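PDB 4EUN: thermoresistant glucokinase from Janibacter sp. HTCC2649, which probably catalyses the ATP-dependent phosphorylation of D-gluconate to 6-phosphogluconate, acting as a dimeric P-loop sugar kinase. Local coordinates for residues A58-F63 with R88-W93; D127-D132 with I172-R177; L78-R83 with A110-Y115; E67-M72 with H148-S153. All blocks are in the same frame, centred on the assembly; numbering follows the deposited sequence. Where two conformers were deposited one is given.

Interaction 1: A58-F63 with R88-W93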
loop_
_atom_site.group_PDB
_atom_site.type_symbol
_atom_site.label_atom_id
_atom_site.label_comp_id
_atom_site.label_asym_id
_atom_site.label_seq_id
_atom_site.Cartn_x
_atom_site.Cartn_y
_atom_site.Cartn_z
ATOM N N ALA A 58 -4.781 -0.733 -1.069
ATOM C CA ALA A 58 -4.322 -1.040 0.283
ATOM C C ALA A 58 -3.473 -2.302 0.269
ATOM O O ALA A 58 -3.665 -3.189 -0.556
ATOM C CB ALA A 58 -5.491 -1.223 1.226
ATOM N N GLU A 59 -2.546 -2.368 1.216
ATOM C CA GLU A 59 -1.663 -3.508 1.369
ATOM C C GLU A 59 -2.218 -4.379 2.487
ATOM O O GLU A 59 -2.315 -3.926 3.625
ATOM C CB GLU A 59 -0.280 -2.986 1.745
ATOM C CG GLU A 59 0.832 -3.582 0.925
ATOM C CD GLU A 59 1.025 -5.043 1.235
ATOM O OE1 GLU A 59 1.294 -5.824 0.299
ATOM O OE2 GLU A 59 0.904 -5.410 2.425
ATOM N N ALA A 60 -2.600 -5.615 2.163
ATOM C CA ALA A 60 -3.285 -6.468 3.136
ATOM C C ALA A 60 -2.454 -6.832 4.367
ATOM O O ALA A 60 -3.021 -7.042 5.436
ATOM C CB ALA A 60 -3.827 -7.741 2.476
ATOM N N ASP A 61 -1.128 -6.892 4.243
ATOM C CA ASP A 61 -0.316 -7.282 5.399
ATOM C C ASP A 61 -0.450 -6.266 6.537
ATOM O O ASP A 61 -0.183 -6.591 7.685
ATOM C CB ASP A 61 1.162 -7.478 5.035
ATOM C CG ASP A 61 1.463 -8.866 4.522
ATOM O OD1 ASP A 61 0.625 -9.773 4.715
ATOM O OD2 ASP A 61 2.559 -9.060 3.945
ATOM N N ALA A 62 -0.848 -5.031 6.233
ATOM C CA ALA A 62 -0.953 -4.036 7.283
ATOM C C ALA A 62 -2.094 -4.377 8.236
ATOM O O ALA A 62 -2.122 -3.900 9.370
ATOM C CB ALA A 62 -1.153 -2.638 6.681
ATOM N N PHE A 63 -3.014 -5.217 7.775
ATOM C CA PHE A 63 -4.161 -5.649 8.576
ATOM C C PHE A 63 -3.803 -6.793 9.516
ATOM O O PHE A 63 -4.593 -7.133 10.397
ATOM C CB PHE A 63 -5.313 -6.103 7.677
ATOM C CG PHE A 63 -5.972 -4.990 6.911
ATOM C CD1 PHE A 63 -5.364 -4.442 5.788
ATOM C CD2 PHE A 63 -7.219 -4.518 7.294
ATOM C CE1 PHE A 63 -5.980 -3.431 5.063
ATOM C CE2 PHE A 63 -7.846 -3.506 6.573
ATOM C CZ PHE A 63 -7.227 -2.964 5.458
ATOM N N ARG A 88 -11.081 -11.989 7.823
ATOM C CA ARG A 88 -12.355 -11.355 8.163
ATOM C C ARG A 88 -12.225 -9.840 8.231
ATOM O O ARG A 88 -13.152 -9.132 7.859
ATOM C CB ARG A 88 -12.941 -11.898 9.470
ATOM C CG ARG A 88 -13.625 -13.251 9.323
ATOM C CD ARG A 88 -14.311 -13.644 10.623
ATOM N NE ARG A 88 -13.345 -13.802 11.708
ATOM C CZ ARG A 88 -12.933 -14.976 12.172
ATOM N NH1 ARG A 88 -12.048 -15.029 13.159
ATOM N NH2 ARG A 88 -13.416 -16.099 11.657
ATOM N N SER A 89 -11.090 -9.341 8.699
ATOM C CA SER A 89 -10.927 -7.882 8.772
ATOM C C SER A 89 -10.812 -7.292 7.371
ATOM O O SER A 89 -11.305 -6.185 7.115
ATOM C CB SER A 89 -9.725 -7.502 9.634
ATOM O OG SER A 89 -8.514 -7.757 8.955
ATOM N N LEU A 90 -10.182 -8.028 6.460
ATOM C CA LEU A 90 -10.094 -7.601 5.064
ATOM C C LEU A 90 -11.476 -7.582 4.421
ATOM O O LEU A 90 -11.823 -6.645 3.681
ATOM C CB LEU A 90 -9.160 -8.521 4.269
ATOM C CG LEU A 90 -7.690 -8.489 4.673
ATOM C CD1 LEU A 90 -6.949 -9.604 3.966
ATOM C CD2 LEU A 90 -7.089 -7.142 4.300
ATOM N N ALA A 91 -12.272 -8.614 4.694
ATOM C CA ALA A 91 -13.623 -8.692 4.160
ATOM C C ALA A 91 -14.464 -7.541 4.698
ATOM O O ALA A 91 -15.206 -6.894 3.952
ATOM C CB ALA A 91 -14.265 -10.033 4.509
ATOM N N GLU A 92 -14.348 -7.287 5.999
ATOM C CA GLU A 92 -15.105 -6.208 6.625
ATOM C C GLU A 92 -14.692 -4.849 6.083
ATOM O O GLU A 92 -15.548 -3.995 5.850
ATOM C CB GLU A 92 -14.950 -6.261 8.147
ATOM C CG GLU A 92 -15.653 -7.461 8.781
ATOM C CD GLU A 92 -15.264 -7.681 10.231
ATOM O OE1 GLU A 92 -14.574 -6.812 10.807
ATOM O OE2 GLU A 92 -15.649 -8.730 10.793
ATOM N N TRP A 93 -13.393 -4.650 5.875
ATOM C CA TRP A 93 -12.891 -3.375 5.346
ATOM C C TRP A 93 -13.449 -3.141 3.949
ATOM O O TRP A 93 -13.943 -2.050 3.656
ATOM C CB TRP A 93 -11.365 -3.377 5.342
ATOM C CG TRP A 93 -10.711 -2.116 4.841
ATOM C CD1 TRP A 93 -10.357 -1.026 5.582
ATOM C CD2 TRP A 93 -10.279 -1.851 3.497
ATOM N NE1 TRP A 93 -9.748 -0.084 4.776
ATOM C CE2 TRP A 93 -9.684 -0.568 3.493
ATOM C CE3 TRP A 93 -10.339 -2.572 2.298
ATOM C CZ2 TRP A 93 -9.157 0.012 2.331
ATOM C CZ3 TRP A 93 -9.818 -2.003 1.147
ATOM C CH2 TRP A 93 -9.234 -0.712 1.171
#
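The ring of F63 meets W93 and L90 at two different surfaces. Its rim, through CE2 and CZ, is presented to the face of the W93 indole: F63 CE2 lies 3.6 Å from W93 CG, and the phenyl plane is turned 77° from that of the five-membered ring, whose centroid is 4.9 Å from the phenyl centroid. This is a T-shaped pair in which F63 supplies the edge. One methyl of L90 covers a flat side of the phenyl, its CD2 standing 3.7 Å from the F63 ring centroid and 21° off the normal, a CH-pi contact. The same CD2 touches A60 CB at 3.8 Å, and the far corner of the indole, W93 CH2, rests on A58 CB at 3.8 Å. CG anti to the backbone N (chi1 -179°) sends the W93 indole toward F63 and A58.

W93 NE1 is hydrogen-bonded to A62 O of the second subunit, a bond that the symmetric copy repeats. S89 OG lies near F63 CB but is bonded to W86 O. The contact lays the middle of helix 80-99 over the end of strand 56-59 and the following 3-10 turn, with A58 and W93 both packing on I106 of strand 104-108.

Interaction 2: D127-D132 with I172-R177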
loop_
_atom_site.group_PDB
_atom_site.type_symbol
_atom_site.label_atom_id
_atom_site.label_comp_id
_atom_site.label_asym_id
_atom_site.label_seq_id
_atom_site.Cartn_x
_atom_site.Cartn_y
_atom_site.Cartn_z
ATOM N N ASP A 127 -12.888 -9.799 -7.399
ATOM C CA ASP A 127 -12.190 -10.286 -8.584
ATOM C C ASP A 127 -10.729 -10.468 -8.247
ATOM O O ASP A 127 -10.122 -9.601 -7.629
ATOM C CB ASP A 127 -12.327 -9.283 -9.734
ATOM C CG ASP A 127 -13.766 -9.040 -10.131
ATOM O OD1 ASP A 127 -14.486 -10.021 -10.433
ATOM O OD2 ASP A 127 -14.179 -7.862 -10.132
ATOM N N PHE A 128 -10.154 -11.601 -8.647
ATOM C CA PHE A 128 -8.780 -11.902 -8.281
ATOM C C PHE A 128 -7.834 -11.793 -9.456
ATOM O O PHE A 128 -8.134 -12.269 -10.548
ATOM C CB PHE A 128 -8.701 -13.321 -7.681
ATOM C CG PHE A 128 -9.332 -13.419 -6.331
ATOM C CD1 PHE A 128 -10.701 -13.626 -6.198
ATOM C CD2 PHE A 128 -8.562 -13.246 -5.186
ATOM C CE1 PHE A 128 -11.292 -13.676 -4.937
ATOM C CE2 PHE A 128 -9.140 -13.299 -3.927
ATOM C CZ PHE A 128 -10.505 -13.513 -3.802
ATOM N N LEU A 129 -6.696 -11.146 -9.232
ATOM C CA LEU A 129 -5.591 -11.188 -10.182
ATOM C C LEU A 129 -4.516 -12.039 -9.529
ATOM O O LEU A 129 -3.934 -11.664 -8.511
ATOM C CB LEU A 129 -5.063 -9.780 -10.475
ATOM C CG LEU A 129 -6.080 -8.755 -10.978
ATOM C CD1 LEU A 129 -5.416 -7.389 -11.073
ATOM C CD2 LEU A 129 -6.658 -9.165 -12.324
ATOM N N HIS A 130 -4.270 -13.208 -10.101
ATOM C CA HIS A 130 -3.314 -14.148 -9.520
ATOM C C HIS A 130 -1.954 -14.000 -10.209
ATOM O O HIS A 130 -1.769 -14.454 -11.337
ATOM C CB HIS A 130 -3.857 -15.568 -9.670
ATOM C CG HIS A 130 -2.909 -16.641 -9.235
ATOM N ND1 HIS A 130 -3.113 -17.966 -9.558
ATOM C CD2 HIS A 130 -1.769 -16.597 -8.504
ATOM C CE1 HIS A 130 -2.128 -18.692 -9.056
ATOM N NE2 HIS A 130 -1.298 -17.891 -8.418
ATOM N N LEU A 131 -1.023 -13.335 -9.528
ATOM C CA LEU A 131 0.297 -13.052 -10.076
ATOM C C LEU A 131 1.233 -14.176 -9.666
ATOM O O LEU A 131 1.443 -14.425 -8.474
ATOM C CB LEU A 131 0.801 -11.710 -9.538
ATOM C CG LEU A 131 2.087 -11.099 -10.095
ATOM C CD1 LEU A 131 1.942 -10.729 -11.557
ATOM C CD2 LEU A 131 2.407 -9.865 -9.286
ATOM N N ASP A 132 1.788 -14.877 -10.646
ATOM C CA ASP A 132 2.563 -16.049 -10.311
ATOM C C ASP A 132 3.488 -16.461 -11.443
ATOM O O ASP A 132 3.419 -15.930 -12.550
ATOM C CB ASP A 132 1.609 -17.183 -9.955
ATOM C CG ASP A 132 2.166 -18.101 -8.901
ATOM O OD1 ASP A 132 3.400 -18.142 -8.722
ATOM O OD2 ASP A 132 1.365 -18.785 -8.237
ATOM N N ILE A 172 -8.195 -14.010 -13.024
ATOM C CA ILE A 172 -7.279 -14.404 -14.092
ATOM C C ILE A 172 -5.853 -14.538 -13.566
ATOM O O ILE A 172 -5.496 -13.944 -12.548
ATOM C CB ILE A 172 -7.264 -13.390 -15.246
ATOM C CG1 ILE A 172 -6.954 -11.996 -14.713
ATOM C CG2 ILE A 172 -8.574 -13.445 -16.028
ATOM C CD1 ILE A 172 -6.501 -11.023 -15.786
ATOM N N VAL A 173 -5.048 -15.329 -14.273
ATOM C CA VAL A 173 -3.638 -15.491 -13.950
ATOM C C VAL A 173 -2.784 -14.478 -14.711
ATOM O O VAL A 173 -3.002 -14.234 -15.900
ATOM C CB VAL A 173 -3.161 -16.933 -14.265
ATOM C CG1 VAL A 173 -1.648 -17.042 -14.148
ATOM C CG2 VAL A 173 -3.817 -17.909 -13.326
ATOM N N LEU A 174 -1.830 -13.878 -14.008
ATOM C CA LEU A 174 -0.866 -12.962 -14.612
ATOM C C LEU A 174 0.527 -13.573 -14.451
ATOM O O LEU A 174 1.018 -13.730 -13.322
ATOM C CB LEU A 174 -0.915 -11.592 -13.928
ATOM C CG LEU A 174 -2.242 -10.814 -13.883
ATOM C CD1 LEU A 174 -2.135 -9.542 -13.044
ATOM C CD2 LEU A 174 -2.727 -10.493 -15.288
ATOM N N ASP A 175 1.156 -13.931 -15.567
ATOM C CA ASP A 175 2.478 -14.550 -15.535
ATOM C C ASP A 175 3.534 -13.487 -15.271
ATOM O O ASP A 175 3.748 -12.608 -16.107
ATOM C CB ASP A 175 2.747 -15.270 -16.867
ATOM C CG ASP A 175 4.014 -16.101 -16.850
ATOM O OD1 ASP A 175 4.967 -15.769 -16.111
ATOM O OD2 ASP A 175 4.057 -17.105 -17.593
ATOM N N LEU A 176 4.193 -13.568 -14.114
ATOM C CA LEU A 176 5.108 -12.512 -13.669
ATOM C C LEU A 176 6.389 -12.431 -14.494
ATOM O O LEU A 176 7.213 -11.533 -14.288
ATOM C CB LEU A 176 5.436 -12.656 -12.179
ATOM C CG LEU A 176 6.001 -13.981 -11.651
ATOM C CD1 LEU A 176 7.486 -14.145 -11.954
ATOM C CD2 LEU A 176 5.761 -14.065 -10.154
ATOM N N ARG A 177 6.566 -13.367 -15.416
ATOM C CA ARG A 177 7.684 -13.293 -16.347
ATOM C C ARG A 177 7.450 -12.205 -17.391
ATOM O O ARG A 177 8.388 -11.775 -18.062
ATOM C CB ARG A 177 7.910 -14.644 -17.021
ATOM C CG ARG A 177 8.489 -15.674 -16.079
ATOM C CD ARG A 177 8.518 -17.053 -16.700
ATOM N NE ARG A 177 7.177 -17.615 -16.830
ATOM C CZ ARG A 177 6.923 -18.865 -17.205
ATOM N NH1 ARG A 177 7.917 -19.683 -17.488
ATOM N NH2 ARG A 177 5.673 -19.290 -17.294
#
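The edge of the five-stranded parallel sheet of a P-loop kinase fold is formed where L129 to D132 pair in parallel with I172 to D175. The ladder carries five backbone bonds. H130 is gripped at both ends: its N donates to I172 O at 2.8 Å, almost straight at 175°, and its O accepts from L174 N at 2.7 Å. Further along, D132 N donates to L174 O, and D132 O accepts from L176 N at 2.9 Å, carrying the pairing one step beyond the strand.

On one face, leucines and isoleucine interlock. L129 and I172 run side by side, with CD2 of L129 3.7 Å from CG1 of I172, whereas L131 turns CD1 across to L174 CB at 3.8 Å because its CG is anti to the backbone N (chi1 -172°). The other face carries H130, V173, D132 and D175. H130 NE2 donates to D132 OD2 at 2.8 Å on the anti side of the carboxylate, while V173 CG2 lies beside H130 ND1. Past the ladder, R177 makes a side-on salt bridge to D175 through NE and NH2, and R177 N closes an Asx turn on D175 OD1.

Strand 31-35 flanks 127-132 on its other side, helix 180-191 packs on L129, L131, I172 and L174, and helix 135-142 meets D132 and L176.

Interaction 3: L78-R83 with A110-Y115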
loop_
_atom_site.group_PDB
_atom_site.type_symbol
_atom_site.label_atom_id
_atom_site.label_comp_id
_atom_site.label_asym_id
_atom_site.label_seq_id
_atom_site.Cartn_x
_atom_site.Cartn_y
_atom_site.Cartn_z
ATOM N N LEU A 78 2.216 -19.029 9.005
ATOM C CA LEU A 78 0.970 -18.952 9.756
ATOM C C LEU A 78 0.085 -20.154 9.420
ATOM O O LEU A 78 0.278 -20.810 8.393
ATOM C CB LEU A 78 0.240 -17.645 9.436
ATOM C CG LEU A 78 1.024 -16.361 9.699
ATOM C CD1 LEU A 78 0.151 -15.141 9.458
ATOM C CD2 LEU A 78 1.583 -16.339 11.118
ATOM N N THR A 79 -0.873 -20.443 10.297
ATOM C CA THR A 79 -1.851 -21.505 10.074
ATOM C C THR A 79 -3.162 -20.898 9.605
ATOM O O THR A 79 -3.306 -19.671 9.579
ATOM C CB THR A 79 -2.149 -22.271 11.377
ATOM O OG1 THR A 79 -2.734 -21.367 12.326
ATOM C CG2 THR A 79 -0.884 -22.863 11.956
ATOM N N ASP A 80 -4.123 -21.750 9.257
ATOM C CA ASP A 80 -5.475 -21.286 8.953
ATOM C C ASP A 80 -6.019 -20.480 10.124
ATOM O O ASP A 80 -6.616 -19.424 9.927
ATOM C CB ASP A 80 -6.424 -22.461 8.703
ATOM C CG ASP A 80 -6.216 -23.130 7.355
ATOM O OD1 ASP A 80 -5.300 -22.741 6.608
ATOM O OD2 ASP A 80 -6.977 -24.077 7.058
ATOM N N GLU A 81 -5.824 -20.992 11.339
ATOM C CA GLU A 81 -6.321 -20.336 12.547
ATOM C C GLU A 81 -5.749 -18.925 12.715
ATOM O O GLU A 81 -6.467 -17.998 13.117
ATOM C CB GLU A 81 -6.017 -21.173 13.791
ATOM C CG GLU A 81 -6.471 -20.523 15.090
ATOM C CD GLU A 81 -6.424 -21.473 16.269
ATOM O OE1 GLU A 81 -5.770 -22.531 16.158
ATOM O OE2 GLU A 81 -7.048 -21.162 17.307
ATOM N N ASP A 82 -4.464 -18.764 12.407
ATOM C CA ASP A 82 -3.818 -17.454 12.503
ATOM C C ASP A 82 -4.438 -16.483 11.523
ATOM O O ASP A 82 -4.497 -15.276 11.780
ATOM C CB ASP A 82 -2.323 -17.555 12.182
ATOM C CG ASP A 82 -1.557 -18.382 13.191
ATOM O OD1 ASP A 82 -1.919 -18.364 14.388
ATOM O OD2 ASP A 82 -0.590 -19.058 12.777
ATOM N N ARG A 83 -4.892 -17.013 10.392
ATOM C CA ARG A 83 -5.303 -16.164 9.278
ATOM C C ARG A 83 -6.774 -15.771 9.262
ATOM O O ARG A 83 -7.115 -14.758 8.644
ATOM C CB ARG A 83 -4.935 -16.802 7.932
ATOM C CG ARG A 83 -3.436 -16.877 7.661
ATOM C CD ARG A 83 -3.148 -17.594 6.356
ATOM N NE ARG A 83 -1.714 -17.687 6.069
ATOM C CZ ARG A 83 -1.065 -18.818 5.806
ATOM N NH1 ARG A 83 -1.707 -19.976 5.802
ATOM N NH2 ARG A 83 0.238 -18.792 5.560
ATOM N N ALA A 110 -0.156 -15.455 -0.441
ATOM C CA ALA A 110 -0.802 -16.670 -0.938
ATOM C C ALA A 110 -2.134 -16.933 -0.245
ATOM O O ALA A 110 -2.244 -16.811 0.976
ATOM C CB ALA A 110 0.105 -17.852 -0.766
ATOM N N LEU A 111 -3.143 -17.302 -1.025
ATOM C CA LEU A 111 -4.428 -17.636 -0.443
ATOM C C LEU A 111 -4.915 -19.005 -0.893
ATOM O O LEU A 111 -4.785 -19.379 -2.069
ATOM C CB LEU A 111 -5.472 -16.624 -0.870
ATOM C CG LEU A 111 -5.179 -15.161 -0.565
ATOM C CD1 LEU A 111 -6.211 -14.298 -1.267
ATOM C CD2 LEU A 111 -5.204 -14.941 0.929
ATOM N N LYS A 112 -5.489 -19.738 0.055
ATOM C CA LYS A 112 -6.234 -20.940 -0.232
ATOM C C LYS A 112 -7.606 -20.555 -0.752
ATOM O O LYS A 112 -8.060 -19.441 -0.518
ATOM C CB LYS A 112 -6.409 -21.746 1.050
ATOM C CG LYS A 112 -5.115 -22.250 1.661
ATOM C CD LYS A 112 -5.434 -23.196 2.823
ATOM C CE LYS A 112 -4.171 -23.671 3.528
ATOM N NZ LYS A 112 -4.498 -24.654 4.603
ATOM N N ARG A 113 -8.272 -21.487 -1.432
ATOM C CA ARG A 113 -9.664 -21.292 -1.837
ATOM C C ARG A 113 -10.566 -20.882 -0.679
ATOM O O ARG A 113 -11.342 -19.933 -0.800
ATOM C CB ARG A 113 -10.212 -22.576 -2.470
ATOM C CG ARG A 113 -11.740 -22.618 -2.553
ATOM C CD ARG A 113 -12.219 -21.710 -3.653
ATOM N NE ARG A 113 -13.644 -21.395 -3.562
ATOM C CZ ARG A 113 -14.539 -21.707 -4.492
ATOM N NH1 ARG A 113 -14.165 -22.358 -5.586
ATOM N NH2 ARG A 113 -15.808 -21.363 -4.327
ATOM N N THR A 114 -10.470 -21.589 0.445
ATOM C CA THR A 114 -11.263 -21.233 1.631
ATOM C C THR A 114 -11.006 -19.803 2.119
ATOM O O THR A 114 -11.908 -19.170 2.670
ATOM C CB THR A 114 -11.017 -22.190 2.804
ATOM O OG1 THR A 114 -9.615 -22.236 3.091
ATOM C CG2 THR A 114 -11.518 -23.590 2.479
ATOM N N TYR A 115 -9.775 -19.308 1.956
ATOM C CA TYR A 115 -9.465 -17.930 2.344
ATOM C C TYR A 115 -10.206 -16.963 1.435
ATOM O O TYR A 115 -10.726 -15.938 1.894
ATOM C CB TYR A 115 -7.966 -17.621 2.234
ATOM C CG TYR A 115 -7.047 -18.444 3.107
ATOM C CD1 TYR A 115 -7.539 -19.365 4.031
ATOM C CD2 TYR A 115 -5.671 -18.298 3.002
ATOM C CE1 TYR A 115 -6.674 -20.120 4.815
ATOM C CE2 TYR A 115 -4.808 -19.051 3.774
ATOM C CZ TYR A 115 -5.313 -19.953 4.682
ATOM O OH TYR A 115 -4.441 -20.702 5.465
HETATM O O HOH W 1 -8.872 -24.009 4.923
#
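D80 OD1 collects two donors from across the contact, Y115 OH and K112 NZ. The phenol donates to it over a very short 2.5 Å, with the carboxylate meeting the ring at its edge and turned 80° from the ring plane. K112 NZ, at the end of an extended chain, reaches the same D80 OD1 at 2.9 Å on the syn side and makes a salt bridge with it. On the way its CB passes 3.8 Å above the centre of the Y115 ring.

Y115 OH is also an acceptor: R83 NH1 donates to it at 2.8 Å, so the hydroxyl relays between arginine and aspartate. R83 CD also packs obliquely on the phenol, 3.4 Å from Y115 CE2. The second carboxylate oxygen, D80 OD2, accepts from a water at 2.9 Å, which is itself hydrogen-bonded to T114 OG1. One ammonium group and a phenol hydroxyl on the same oxygen would probably stabilise the negative charge of D80, with R83 acting through the phenol. R83 and K112 both touch T161 of helix 155-161.

Next to D80, T79 OG1 accepts from D82 N at 3.1 Å and D82 OD2 accepts from T79 N at 2.9 Å. This reciprocal pair is a capping box at the start of helix 80-99. K112 occupies the N-cap position of helix 113-119, though its ammonium group is turned to D80, so the polar cluster joins the opening turns of two helices.

Interaction 4: E67-M72 with H148-S153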
loop_
_atom_site.group_PDB
_atom_site.type_symbol
_atom_site.label_atom_id
_atom_site.label_comp_id
_atom_site.label_asym_id
_atom_site.label_seq_id
_atom_site.Cartn_x
_atom_site.Cartn_y
_atom_site.Cartn_z
ATOM N N GLU A 67 2.249 -9.244 15.888
ATOM C CA GLU A 67 2.818 -10.533 16.250
ATOM C C GLU A 67 2.828 -11.495 15.069
ATOM O O GLU A 67 3.794 -12.233 14.876
ATOM C CB GLU A 67 2.061 -11.139 17.427
ATOM C CG GLU A 67 2.459 -12.580 17.682
ATOM C CD GLU A 67 1.998 -13.100 19.022
ATOM O OE1 GLU A 67 1.538 -14.254 19.065
ATOM O OE2 GLU A 67 2.109 -12.365 20.027
ATOM N N ASN A 68 1.767 -11.494 14.271
ATOM C CA ASN A 68 1.746 -12.362 13.093
ATOM C C ASN A 68 2.804 -11.959 12.064
ATOM O O ASN A 68 3.436 -12.819 11.451
ATOM C CB ASN A 68 0.351 -12.437 12.465
ATOM C CG ASN A 68 -0.572 -13.401 13.214
ATOM O OD1 ASN A 68 -0.119 -14.184 14.047
ATOM N ND2 ASN A 68 -1.861 -13.346 12.910
ATOM N N ILE A 69 3.007 -10.657 11.880
ATOM C CA ILE A 69 4.091 -10.191 11.019
ATOM C C ILE A 69 5.438 -10.673 11.554
ATOM O O ILE A 69 6.255 -11.212 10.807
ATOM C CB ILE A 69 4.131 -8.647 10.894
ATOM C CG1 ILE A 69 2.865 -8.122 10.209
ATOM C CG2 ILE A 69 5.375 -8.217 10.123
ATOM C CD1 ILE A 69 2.594 -8.735 8.827
ATOM N N ALA A 70 5.675 -10.473 12.848
ATOM C CA ALA A 70 6.941 -10.903 13.458
ATOM C C ALA A 70 7.180 -12.409 13.343
ATOM O O ALA A 70 8.313 -12.836 13.108
ATOM C CB ALA A 70 7.005 -10.458 14.904
ATOM N N THR A 71 6.119 -13.195 13.519
ATOM C CA THR A 71 6.202 -14.659 13.442
ATOM C C THR A 71 6.657 -15.076 12.050
ATOM O O THR A 71 7.561 -15.901 11.904
ATOM C CB THR A 71 4.844 -15.297 13.781
ATOM O OG1 THR A 71 4.519 -14.996 15.144
ATOM C CG2 THR A 71 4.898 -16.808 13.612
ATOM N N MET A 72 6.046 -14.493 11.023
ATOM C CA MET A 72 6.436 -14.789 9.653
ATOM C C MET A 72 7.846 -14.313 9.360
ATOM O O MET A 72 8.583 -14.972 8.634
ATOM C CB MET A 72 5.452 -14.181 8.654
ATOM C CG MET A 72 4.102 -14.813 8.704
ATOM S SD MET A 72 3.050 -14.202 7.376
ATOM C CE MET A 72 2.606 -12.586 8.016
ATOM N N HIS A 148 14.708 -7.583 2.609
ATOM C CA HIS A 148 13.487 -8.354 2.462
ATOM C C HIS A 148 12.603 -8.180 3.679
ATOM O O HIS A 148 13.061 -8.260 4.821
ATOM C CB HIS A 148 13.786 -9.834 2.213
ATOM C CG HIS A 148 14.516 -10.088 0.932
ATOM N ND1 HIS A 148 15.825 -10.513 0.891
ATOM C CD2 HIS A 148 14.124 -9.947 -0.357
ATOM C CE1 HIS A 148 16.206 -10.638 -0.369
ATOM N NE2 HIS A 148 15.193 -10.301 -1.145
ATOM N N PHE A 149 11.328 -7.932 3.418
ATOM C CA PHE A 149 10.339 -7.823 4.471
ATOM C C PHE A 149 10.076 -9.215 5.055
ATOM O O PHE A 149 9.913 -9.375 6.270
ATOM C CB PHE A 149 9.074 -7.190 3.885
ATOM C CG PHE A 149 7.919 -7.166 4.823
ATOM C CD1 PHE A 149 8.052 -6.627 6.100
ATOM C CD2 PHE A 149 6.688 -7.670 4.428
ATOM C CE1 PHE A 149 6.977 -6.622 6.975
ATOM C CE2 PHE A 149 5.604 -7.650 5.288
ATOM C CZ PHE A 149 5.746 -7.125 6.562
ATOM N N MET A 150 10.081 -10.225 4.189
ATOM C CA MET A 150 9.868 -11.613 4.604
ATOM C C MET A 150 11.041 -12.481 4.174
ATOM O O MET A 150 11.660 -12.229 3.138
ATOM C CB MET A 150 8.574 -12.155 3.988
ATOM C CG MET A 150 7.321 -11.534 4.576
ATOM S SD MET A 150 7.079 -12.115 6.262
ATOM C CE MET A 150 6.270 -10.717 7.027
ATOM N N PRO A 151 11.344 -13.524 4.958
ATOM C CA PRO A 151 12.510 -14.348 4.627
ATOM C C PRO A 151 12.263 -15.209 3.399
ATOM O O PRO A 151 11.139 -15.651 3.176
ATOM C CB PRO A 151 12.681 -15.243 5.864
ATOM C CG PRO A 151 11.347 -15.199 6.569
ATOM C CD PRO A 151 10.768 -13.853 6.274
ATOM N N ALA A 152 13.308 -15.428 2.609
ATOM C CA ALA A 152 13.228 -16.259 1.424
ATOM C C ALA A 152 12.745 -17.667 1.740
ATOM O O ALA A 152 12.153 -18.325 0.884
ATOM C CB ALA A 152 14.577 -16.306 0.726
ATOM N N SER A 153 13.014 -18.131 2.960
ATOM C CA SER A 153 12.667 -19.494 3.357
ATOM C C SER A 153 11.159 -19.725 3.382
ATOM O O SER A 153 10.708 -20.871 3.357
ATOM C CB SER A 153 13.268 -19.834 4.726
ATOM O OG SER A 153 12.647 -19.075 5.749
#
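M72 and M150 make the close part of this contact, where the helix meets the loop. M150 SD lies 3.6 Å from M72 CB, and the methyl M150 CE sits 3.9 Å from the same carbon. Bends at chi2 (-71°) and chi3 fold the M150 chain back, which also brings CE 3.5 Å above the plane of the F149 ring, toward its rim. P151 abuts the last turn of the segment: its CD is 3.4 Å from M72 O, a van der Waals approach to a carbonyl.

I69 makes the second apolar junction. CG2, anti to the backbone N, reaches F149 CZ at 3.7 Å, and the two side chains run at about a right angle. The same methyl stands 4.1 Å from M150 CE. The contact loosens toward E67, at the start of the helical segment, and toward S153 of the loop, both exposed and neither touching the opposite segment.

F149 O is hydrogen-bonded to Q73 NE2, and I69 and F149 pack on R97 and E56 of the second subunit. The loop lies between helices 135-142 and 155-161, a position that probably corresponds to the LID region of adenylate-kinase-like P-loop kinases, while helix 66-73 follows the second strand, probably on the substrate-binding side.

Interactions 1 and 2 lie on opposite sides of the chain's centre, about 20 Å apart between centres, and reach the two edge strands of the same sheet. Interaction 3 shares helix 80-99 with interaction 1 (centres about 13 Å apart) and adjoins interaction 2 where F128 CE2 meets L111 CD1 at 4.1 Å. Interaction 4 touches interaction 1, D61 OD2 lying 3.6 Å from F149 CE2, and interaction 3, L78 CG lying 3.6 Å from M72 CG. Interactions 1 and 4 also border the second subunit. The side chain of L131 in interaction 2 touches the probable P-loop and is about 6 Å from a bound sulfate, probably from the crystallisation liquor but consistent with a phosphate site.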